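Local coordinates for protein putative phophotriesterase (Proteus mirabilis, PDB 3RHG) that binds two zinc ions per subunit and probably hydrolyses ester bonds, as a member of the phosphotriesterase family of metal-dependent hydrolases, at residues 161-173 / 194-206. Sequence-based numbering, arbitrary orientation.
Sequences AGMIGEIGVSPFF and ASMNIHMPGWQRR. With ZN (zinc ion), chain C; ZN (zinc ion), chain B; BEZ (benzoic acid), chain D.
Glu-166, with CG set between its backbone N and carbonyl carbon (chi1 59°) and an extended chain beyond, and His-199, with CG trans to its own N (chi1 165°), converge on one zinc ion. Glu-166 OE1 binds it at 1.9 Å and His-199 ND1 at 2.0 Å, OE1 lying in plane at the imidazole edge, the carboxylate turned 48° from the ring. Glu-166 OE2 reaches the second zinc ion at 2.1 Å, so the carboxylate bridges the pair; His-229 joins the first metal, and His-23, His-25 and Asp-294 the second. Asn-197 packs its CB against Met-163 CE, while its OD1 is hydrogen-bonded to His-23 ND1, consistent with a second-shell role in orienting that zinc ligand.

Parallel strands 163-168 and 195-199 carry these groups. A beta bulge shifts their register between Ile-164 and Ile-167, where the peptide before Glu-166 is cis and Gly-165 passes close to Asn-197 O. That carbonyl accepts from Ile-167 N at 2.9 Å. Away from the metals, Val-169 CG2 touches Ile-198 CG2 at 3.6 Å, and Ile-167 CB meets Ile-198 CD1; both isoleucines also pack against helix 175-188.

Past the strands, Pro-171 O takes two bonds: Gln-204 NE2 arrives on a lone pair at 3.0 Å, Arg-206 NH2 from above the carbonyl plane at 2.8 Å. Gln-204 OE1 accepts from Arg-206 NE, tying the two donors together, and Phe-173 CB sits over one guanidinium face, toward its rim. This beta-alpha-beta unit of the (beta/alpha)8 barrel presents its metal ligands at the C-terminal strand ends, the binuclear metal centre characteristic of the phosphotriesterase family, within the amidohydrolase superfamily.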
ATOM      1  N   ALA A 161      -3.227 -33.590   9.041  1.00 17.80           N
ATOM      2  CA  ALA A 161      -3.845 -32.385   8.508  1.00 16.51           C
ATOM      3  C   ALA A 161      -5.289 -32.262   8.972  1.00 18.28           C
ATOM      4  O   ALA A 161      -5.950 -33.262   9.289  1.00 20.21           O
ATOM      5  CB  ALA A 161      -3.803 -32.420   6.972  1.00 20.44           C
ATOM      6  N   GLY A 162      -5.797 -31.032   8.946  1.00 17.14           N
ATOM      7  CA  GLY A 162      -7.197 -30.792   9.314  1.00 16.85           C
ATOM      8  C   GLY A 162      -7.965 -30.012   8.250  1.00 17.00           C
ATOM      9  O   GLY A 162      -9.140 -29.690   8.453  1.00 19.75           O
ATOM     10  N   MET A 163      -7.315 -29.724   7.112  1.00 17.14           N
ATOM     11  CA  MET A 163      -7.970 -29.059   5.972  1.00 14.68           C
ATOM     12  C   MET A 163      -7.435 -29.656   4.683  1.00 15.72           C
ATOM     13  O   MET A 163      -6.263 -30.048   4.601  1.00 18.14           O
ATOM     14  CB  MET A 163      -7.672 -27.549   5.930  1.00 16.81           C
ATOM     15  CG  MET A 163      -8.474 -26.803   4.861  1.00 16.69           C
ATOM     16  SD  MET A 163      -8.348 -25.001   5.038  1.00 18.94           S
ATOM     17  CE  MET A 163      -6.764 -24.692   4.204  1.00 18.62           C
ATOM     18  N   ILE A 164      -8.308 -29.733   3.689  1.00 14.73           N
ATOM     19  CA  ILE A 164      -7.896 -30.147   2.351  1.00 16.24           C
ATOM     20  C   ILE A 164      -7.613 -28.878   1.555  1.00 16.80           C
ATOM     21  O   ILE A 164      -8.481 -28.020   1.424  1.00 17.50           O
ATOM     22  CB  ILE A 164      -8.989 -30.986   1.662  1.00 16.58           C
ATOM     23  CG1 ILE A 164      -9.267 -32.264   2.472  1.00 16.47           C
ATOM     24  CG2 ILE A 164      -8.583 -31.308   0.212  1.00 17.67           C
ATOM     25  CD1 ILE A 164     -10.550 -33.000   2.046  1.00 18.58           C
ATOM     26  N   GLY A 165      -6.391 -28.737   1.056  1.00 15.84           N
ATOM     27  CA  GLY A 165      -6.038 -27.525   0.303  1.00 17.02           C
ATOM     28  C   GLY A 165      -4.623 -27.074   0.586  1.00 16.94           C
ATOM     29  O   GLY A 165      -3.876 -27.809   1.227  1.00 18.05           O
ATOM     30  N   GLU A 166      -4.239 -25.896   0.080  1.00 17.77           N
ATOM     31  CA  GLU A 166      -5.028 -25.178  -0.915  1.00 17.11           C
ATOM     32  C   GLU A 166      -4.868 -25.842  -2.290  1.00 16.51           C
ATOM     33  O   GLU A 166      -3.734 -26.053  -2.772  1.00 20.27           O
ATOM     34  CB  GLU A 166      -4.675 -23.690  -0.955  1.00 17.51           C
ATOM     35  CG  GLU A 166      -3.221 -23.351  -1.271  1.00 19.67           C
ATOM     36  CD  GLU A 166      -3.021 -21.832  -1.353  1.00 19.98           C
ATOM     37  OE1 GLU A 166      -3.642 -21.204  -2.229  1.00 20.02           O
ATOM     38  OE2 GLU A 166      -2.282 -21.257  -0.530  1.00 21.12           O
ATOM     39  N   ILE A 167      -5.991 -26.236  -2.882  1.00 16.57           N
ATOM     40  CA  ILE A 167      -5.978 -27.040  -4.108  1.00 16.28           C
ATOM     41  C   ILE A 167      -5.712 -26.120  -5.285  1.00 17.36           C
ATOM     42  O   ILE A 167      -6.429 -25.143  -5.505  1.00 17.56           O
ATOM     43  CB  ILE A 167      -7.302 -27.794  -4.325  1.00 16.65           C
ATOM     44  CG1 ILE A 167      -7.634 -28.662  -3.107  1.00 19.39           C
ATOM     45  CG2 ILE A 167      -7.262 -28.638  -5.638  1.00 19.53           C
ATOM     46  CD1 ILE A 167      -6.591 -29.774  -2.819  1.00 21.29           C
ATOM     47  N   GLY A 168      -4.689 -26.436  -6.070  1.00 17.62           N
ATOM     48  CA  GLY A 168      -4.246 -25.502  -7.111  1.00 18.42           C
ATOM     49  C   GLY A 168      -5.102 -25.472  -8.372  1.00 17.72           C
ATOM     50  O   GLY A 168      -5.127 -26.453  -9.144  1.00 18.59           O
ATOM     51  N   VAL A 169      -5.770 -24.335  -8.607  1.00 16.88           N
ATOM     52  CA  VAL A 169      -6.396 -24.057  -9.904  1.00 17.90           C
ATOM     53  C   VAL A 169      -5.628 -22.869 -10.478  1.00 17.62           C
ATOM     54  O   VAL A 169      -5.713 -21.751  -9.951  1.00 17.82           O
ATOM     55  CB  VAL A 169      -7.906 -23.689  -9.779  1.00 18.32           C
ATOM     56  CG1 VAL A 169      -8.506 -23.286 -11.145  1.00 19.12           C
ATOM     57  CG2 VAL A 169      -8.697 -24.833  -9.133  1.00 19.81           C
ATOM     58  N   SER A 170      -4.830 -23.096 -11.524  1.00 19.50           N
ATOM     59  CA  SER A 170      -4.003 -22.032 -12.063  1.00 20.37           C
ATOM     60  C   SER A 170      -4.807 -21.237 -13.105  1.00 17.46           C
ATOM     61  O   SER A 170      -5.924 -21.616 -13.445  1.00 20.03           O
ATOM     62  CB  SER A 170      -2.756 -22.627 -12.746  1.00 21.27           C
ATOM     63  OG  SER A 170      -3.136 -23.203 -13.997  1.00 19.09           O
ATOM     64  N   PRO A 171      -4.218 -20.160 -13.651  1.00 20.55           N
ATOM     65  CA  PRO A 171      -4.894 -19.401 -14.699  1.00 20.46           C
ATOM     66  C   PRO A 171      -5.076 -20.177 -15.997  1.00 21.30           C
ATOM     67  O   PRO A 171      -5.758 -19.692 -16.894  1.00 20.74           O
ATOM     68  CB  PRO A 171      -3.958 -18.208 -14.928  1.00 20.84           C
ATOM     69  CG  PRO A 171      -3.215 -18.069 -13.600  1.00 21.71           C
ATOM     70  CD  PRO A 171      -2.974 -19.498 -13.211  1.00 20.31           C
ATOM     71  N   PHE A 172      -4.493 -21.377 -16.073  1.00 20.41           N
ATOM     72  CA  PHE A 172      -4.627 -22.241 -17.233  1.00 22.02           C
ATOM     73  C   PHE A 172      -5.509 -23.453 -16.957  1.00 21.60           C
ATOM     74  O   PHE A 172      -5.795 -24.232 -17.881  1.00 22.94           O
ATOM     75  CB  PHE A 172      -3.219 -22.671 -17.666  1.00 21.94           C
ATOM     76  CG  PHE A 172      -2.289 -21.509 -17.793  1.00 25.73           C
ATOM     77  CD1 PHE A 172      -2.419 -20.631 -18.853  1.00 26.98           C
ATOM     78  CD2 PHE A 172      -1.372 -21.215 -16.793  1.00 25.73           C
ATOM     79  CE1 PHE A 172      -1.601 -19.527 -18.965  1.00 32.96           C
ATOM     80  CE2 PHE A 172      -0.554 -20.108 -16.891  1.00 32.45           C
ATOM     81  CZ  PHE A 172      -0.668 -19.260 -17.982  1.00 34.10           C
ATOM     82  N   PHE A 173      -5.946 -23.584 -15.697  1.00 22.33           N
ATOM     83  CA  PHE A 173      -6.767 -24.707 -15.193  1.00 20.93           C
ATOM     84  C   PHE A 173      -6.522 -25.981 -16.000  1.00 18.32           C
ATOM     85  O   PHE A 173      -7.356 -26.401 -16.813  1.00 20.54           O
ATOM     86  CB  PHE A 173      -8.260 -24.327 -15.166  1.00 19.75           C
ATOM     87  CG  PHE A 173      -9.116 -25.199 -14.264  1.00 19.88           C
ATOM     88  CD1 PHE A 173      -8.532 -26.089 -13.355  1.00 21.61           C
ATOM     89  CD2 PHE A 173     -10.508 -25.075 -14.273  1.00 21.16           C
ATOM     90  CE1 PHE A 173      -9.322 -26.866 -12.486  1.00 22.91           C
ATOM     91  CE2 PHE A 173     -11.300 -25.840 -13.411  1.00 21.54           C
ATOM     92  CZ  PHE A 173     -10.709 -26.747 -12.527  1.00 20.29           C
ATOM     93  N   ALA A 194     -13.746 -32.252   7.268  1.00 17.88           N
ATOM     94  CA  ALA A 194     -12.699 -31.529   6.516  1.00 17.52           C
ATOM     95  C   ALA A 194     -13.272 -30.529   5.525  1.00 15.64           C
ATOM     96  O   ALA A 194     -14.054 -30.924   4.623  1.00 17.86           O
ATOM     97  CB  ALA A 194     -11.784 -32.505   5.784  1.00 18.01           C
ATOM     98  N   SER A 195     -12.891 -29.249   5.664  1.00 15.41           N
ATOM     99  CA  SER A 195     -13.194 -28.260   4.626  1.00 15.75           C
ATOM    100  C   SER A 195     -12.193 -28.397   3.488  1.00 16.44           C
ATOM    101  O   SER A 195     -11.130 -29.020   3.655  1.00 17.24           O
ATOM    102  CB  SER A 195     -13.150 -26.837   5.159  1.00 17.55           C
ATOM    103  OG  SER A 195     -11.833 -26.415   5.525  1.00 16.92           O
ATOM    104  N   MET A 196     -12.534 -27.815   2.344  1.00 15.61           N
ATOM    105  CA  MET A 196     -11.662 -27.833   1.180  1.00 16.40           C
ATOM    106  C   MET A 196     -11.492 -26.400   0.719  1.00 17.37           C
ATOM    107  O   MET A 196     -12.484 -25.727   0.438  1.00 17.46           O
ATOM    108  CB  MET A 196     -12.292 -28.654   0.056  1.00 16.64           C
ATOM    109  CG  MET A 196     -11.356 -28.810  -1.134  1.00 18.35           C
ATOM    110  SD  MET A 196     -12.252 -29.409  -2.604  1.00 23.69           S
ATOM    111  CE  MET A 196     -13.193 -30.772  -1.964  1.00 25.25           C
ATOM    112  N   ASN A 197     -10.243 -25.945   0.662  1.00 16.72           N
ATOM    113  CA  ASN A 197      -9.890 -24.582   0.289  1.00 15.88           C
ATOM    114  C   ASN A 197      -9.276 -24.622  -1.096  1.00 16.00           C
ATOM    115  O   ASN A 197      -8.285 -25.344  -1.303  1.00 16.95           O
ATOM    116  CB  ASN A 197      -8.902 -24.043   1.315  1.00 16.35           C
ATOM    117  CG  ASN A 197      -8.558 -22.580   1.126  1.00 17.24           C
ATOM    118  OD1 ASN A 197      -7.386 -22.250   1.130  1.00 20.71           O
ATOM    119  ND2 ASN A 197      -9.569 -21.688   1.041  1.00 17.47           N
ATOM    120  N   ILE A 198      -9.884 -23.903  -2.044  1.00 15.07           N
ATOM    121  CA  ILE A 198      -9.413 -23.934  -3.430  1.00 15.58           C
ATOM    122  C   ILE A 198      -8.595 -22.689  -3.728  1.00 15.46           C
ATOM    123  O   ILE A 198      -9.095 -21.581  -3.651  1.00 17.02           O
ATOM    124  CB  ILE A 198     -10.592 -24.001  -4.445  1.00 14.76           C
ATOM    125  CG1 ILE A 198     -11.617 -25.084  -4.051  1.00 17.49           C
ATOM    126  CG2 ILE A 198     -10.082 -24.225  -5.885  1.00 16.67           C
ATOM    127  CD1 ILE A 198     -11.060 -26.433  -3.972  1.00 20.33           C
ATOM    128  N   HIS A 199      -7.341 -22.879  -4.137  1.00 16.57           N
ATOM    129  CA  HIS A 199      -6.574 -21.782  -4.672  1.00 16.63           C
ATOM    130  C   HIS A 199      -7.196 -21.424  -6.017  1.00 17.43           C
ATOM    131  O   HIS A 199      -7.123 -22.210  -6.975  1.00 17.57           O
ATOM    132  CB  HIS A 199      -5.109 -22.204  -4.892  1.00 17.78           C
ATOM    133  CG  HIS A 199      -4.344 -21.254  -5.764  1.00 17.94           C
ATOM    134  ND1 HIS A 199      -3.576 -20.228  -5.256  1.00 19.04           N
ATOM    135  CD2 HIS A 199      -4.229 -21.178  -7.117  1.00 20.31           C
ATOM    136  CE1 HIS A 199      -3.032 -19.552  -6.258  1.00 22.77           C
ATOM    137  NE2 HIS A 199      -3.410 -20.112  -7.395  1.00 22.67           N
ATOM    138  N   MET A 200      -7.825 -20.260  -6.094  1.00 17.11           N
ATOM    139  CA  MET A 200      -8.393 -19.777  -7.348  1.00 17.05           C
ATOM    140  C   MET A 200      -7.434 -18.805  -7.994  1.00 17.84           C
ATOM    141  O   MET A 200      -6.683 -18.119  -7.310  1.00 19.26           O
ATOM    142  CB  MET A 200      -9.724 -19.053  -7.106  1.00 17.72           C
ATOM    143  CG  MET A 200     -10.785 -19.991  -6.558  1.00 18.05           C
ATOM    144  SD  MET A 200     -11.298 -21.280  -7.728  1.00 19.14           S
ATOM    145  CE  MET A 200     -12.214 -20.252  -8.885  1.00 19.90           C
ATOM    146  N   PRO A 201      -7.484 -18.726  -9.325  1.00 17.57           N
ATOM    147  CA  PRO A 201      -6.754 -17.661 -10.024  1.00 20.41           C
ATOM    148  C   PRO A 201      -7.575 -16.385  -9.863  1.00 18.11           C
ATOM    149  O   PRO A 201      -8.565 -16.187 -10.560  1.00 18.44           O
ATOM    150  CB  PRO A 201      -6.714 -18.157 -11.467  1.00 19.20           C
ATOM    151  CG  PRO A 201      -7.950 -19.053 -11.600  1.00 17.81           C
ATOM    152  CD  PRO A 201      -8.177 -19.663 -10.235  1.00 18.20           C
ATOM    153  N   GLY A 202      -7.194 -15.556  -8.890  1.00 18.38           N
ATOM    154  CA  GLY A 202      -8.095 -14.536  -8.388  1.00 18.69           C
ATOM    155  C   GLY A 202      -8.392 -13.386  -9.320  1.00 18.13           C
ATOM    156  O   GLY A 202      -9.418 -12.677  -9.143  1.00 19.46           O
ATOM    157  N   TRP A 203      -7.523 -13.188 -10.313  1.00 19.04           N
ATOM    158  CA  TRP A 203      -7.776 -12.162 -11.321  1.00 18.88           C
ATOM    159  C   TRP A 203      -8.552 -12.706 -12.535  1.00 20.41           C
ATOM    160  O   TRP A 203      -8.802 -11.978 -13.496  1.00 22.08           O
ATOM    161  CB  TRP A 203      -6.473 -11.494 -11.773  1.00 22.51           C
ATOM    162  CG  TRP A 203      -5.821 -10.667 -10.688  1.00 21.66           C
ATOM    163  CD1 TRP A 203      -5.991  -9.336 -10.465  1.00 22.28           C
ATOM    164  CD2 TRP A 203      -4.905 -11.132  -9.682  1.00 21.95           C
ATOM    165  NE1 TRP A 203      -5.229  -8.931  -9.389  1.00 24.70           N
ATOM    166  CE2 TRP A 203      -4.538 -10.015  -8.902  1.00 21.43           C
ATOM    167  CE3 TRP A 203      -4.328 -12.374  -9.394  1.00 27.48           C
ATOM    168  CZ2 TRP A 203      -3.641 -10.107  -7.827  1.00 23.49           C
ATOM    169  CZ3 TRP A 203      -3.431 -12.462  -8.323  1.00 26.47           C
ATOM    170  CH2 TRP A 203      -3.100 -11.333  -7.558  1.00 26.96           C
ATOM    171  N   GLN A 204      -8.930 -13.981 -12.464  1.00 18.12           N
ATOM    172  CA  GLN A 204      -9.862 -14.587 -13.398  1.00 17.42           C
ATOM    173  C   GLN A 204     -11.201 -14.815 -12.707  1.00 17.88           C
ATOM    174  O   GLN A 204     -11.380 -14.471 -11.519  1.00 19.05           O
ATOM    175  CB  GLN A 204      -9.336 -15.919 -13.933  1.00 17.54           C
ATOM    176  CG  GLN A 204      -8.024 -15.768 -14.696  1.00 17.47           C
ATOM    177  CD  GLN A 204      -7.621 -17.055 -15.342  1.00 18.82           C
ATOM    178  OE1 GLN A 204      -7.848 -18.135 -14.784  1.00 19.30           O
ATOM    179  NE2 GLN A 204      -7.015 -16.968 -16.519  1.00 21.23           N
ATOM    180  N   ARG A 205     -12.140 -15.398 -13.456  1.00 17.76           N
ATOM    181  CA  ARG A 205     -13.461 -15.703 -12.933  1.00 17.27           C
ATOM    182  C   ARG A 205     -13.810 -17.164 -13.232  1.00 18.25           C
ATOM    183  O   ARG A 205     -14.730 -17.449 -13.988  1.00 20.23           O
ATOM    184  CB  ARG A 205     -14.479 -14.766 -13.566  1.00 19.04           C
ATOM    185  CG  ARG A 205     -14.139 -13.293 -13.355  1.00 22.46           C
ATOM    186  CD  ARG A 205     -14.324 -12.860 -11.907  1.00 22.27           C
ATOM    187  NE  ARG A 205     -14.060 -11.419 -11.737  1.00 19.68           N
ATOM    188  CZ  ARG A 205     -12.871 -10.877 -11.445  1.00 21.60           C
ATOM    189  NH1 ARG A 205     -11.776 -11.638 -11.272  1.00 22.37           N
ATOM    190  NH2 ARG A 205     -12.768  -9.562 -11.314  1.00 20.89           N
ATOM    191  N   ARG A 206     -13.041 -18.085 -12.657  1.00 17.97           N
ATOM    192  CA  ARG A 206     -13.216 -19.507 -12.954  1.00 17.82           C
ATOM    193  C   ARG A 206     -14.124 -20.221 -11.960  1.00 17.89           C
ATOM    194  O   ARG A 206     -14.254 -21.446 -11.982  1.00 19.02           O
ATOM    195  CB  ARG A 206     -11.851 -20.186 -13.018  1.00 19.22           C
ATOM    196  CG  ARG A 206     -11.079 -19.833 -14.302  1.00 18.27           C
ATOM    197  CD  ARG A 206      -9.979 -20.853 -14.531  1.00 20.11           C
ATOM    198  NE  ARG A 206      -9.081 -20.508 -15.640  1.00 18.86           N
ATOM    199  CZ  ARG A 206      -9.131 -21.090 -16.838  1.00 17.83           C
ATOM    200  NH1 ARG A 206     -10.080 -22.002 -17.108  1.00 17.75           N
ATOM    201  NH2 ARG A 206      -8.239 -20.764 -17.785  1.00 21.16           N
TER
HETATM  202 ZN    ZN C 368      -3.245 -19.686  -3.336  1.00 22.50          ZN
HETATM  203 ZN    ZN B 367      -2.089 -19.338   0.368  1.00 21.10          ZN
HETATM  204  C   BEZ D 369      -1.447 -15.638  -7.111  1.00 36.16           C
HETATM  205  O1  BEZ D 369      -2.343 -16.380  -7.566  1.00 38.65           O
HETATM  206  O2  BEZ D 369      -0.438 -15.383  -7.811  1.00 40.04           O
HETATM  207  C1  BEZ D 369      -1.564 -15.049  -5.741  1.00 28.24           C
HETATM  208  C2  BEZ D 369      -2.601 -15.427  -4.883  1.00 30.56           C
HETATM  209  C3  BEZ D 369      -2.681 -14.876  -3.605  1.00 29.17           C
HETATM  210  C4  BEZ D 369      -1.747 -13.936  -3.193  1.00 28.43           C
HETATM  211  C5  BEZ D 369      -0.725 -13.553  -4.056  1.00 27.32           C
HETATM  212  C6  BEZ D 369      -0.623 -14.108  -5.329  1.00 30.20           C
HETATM  213  O   HOH W   1     -11.303 -28.070   7.743  1.00 18.18           O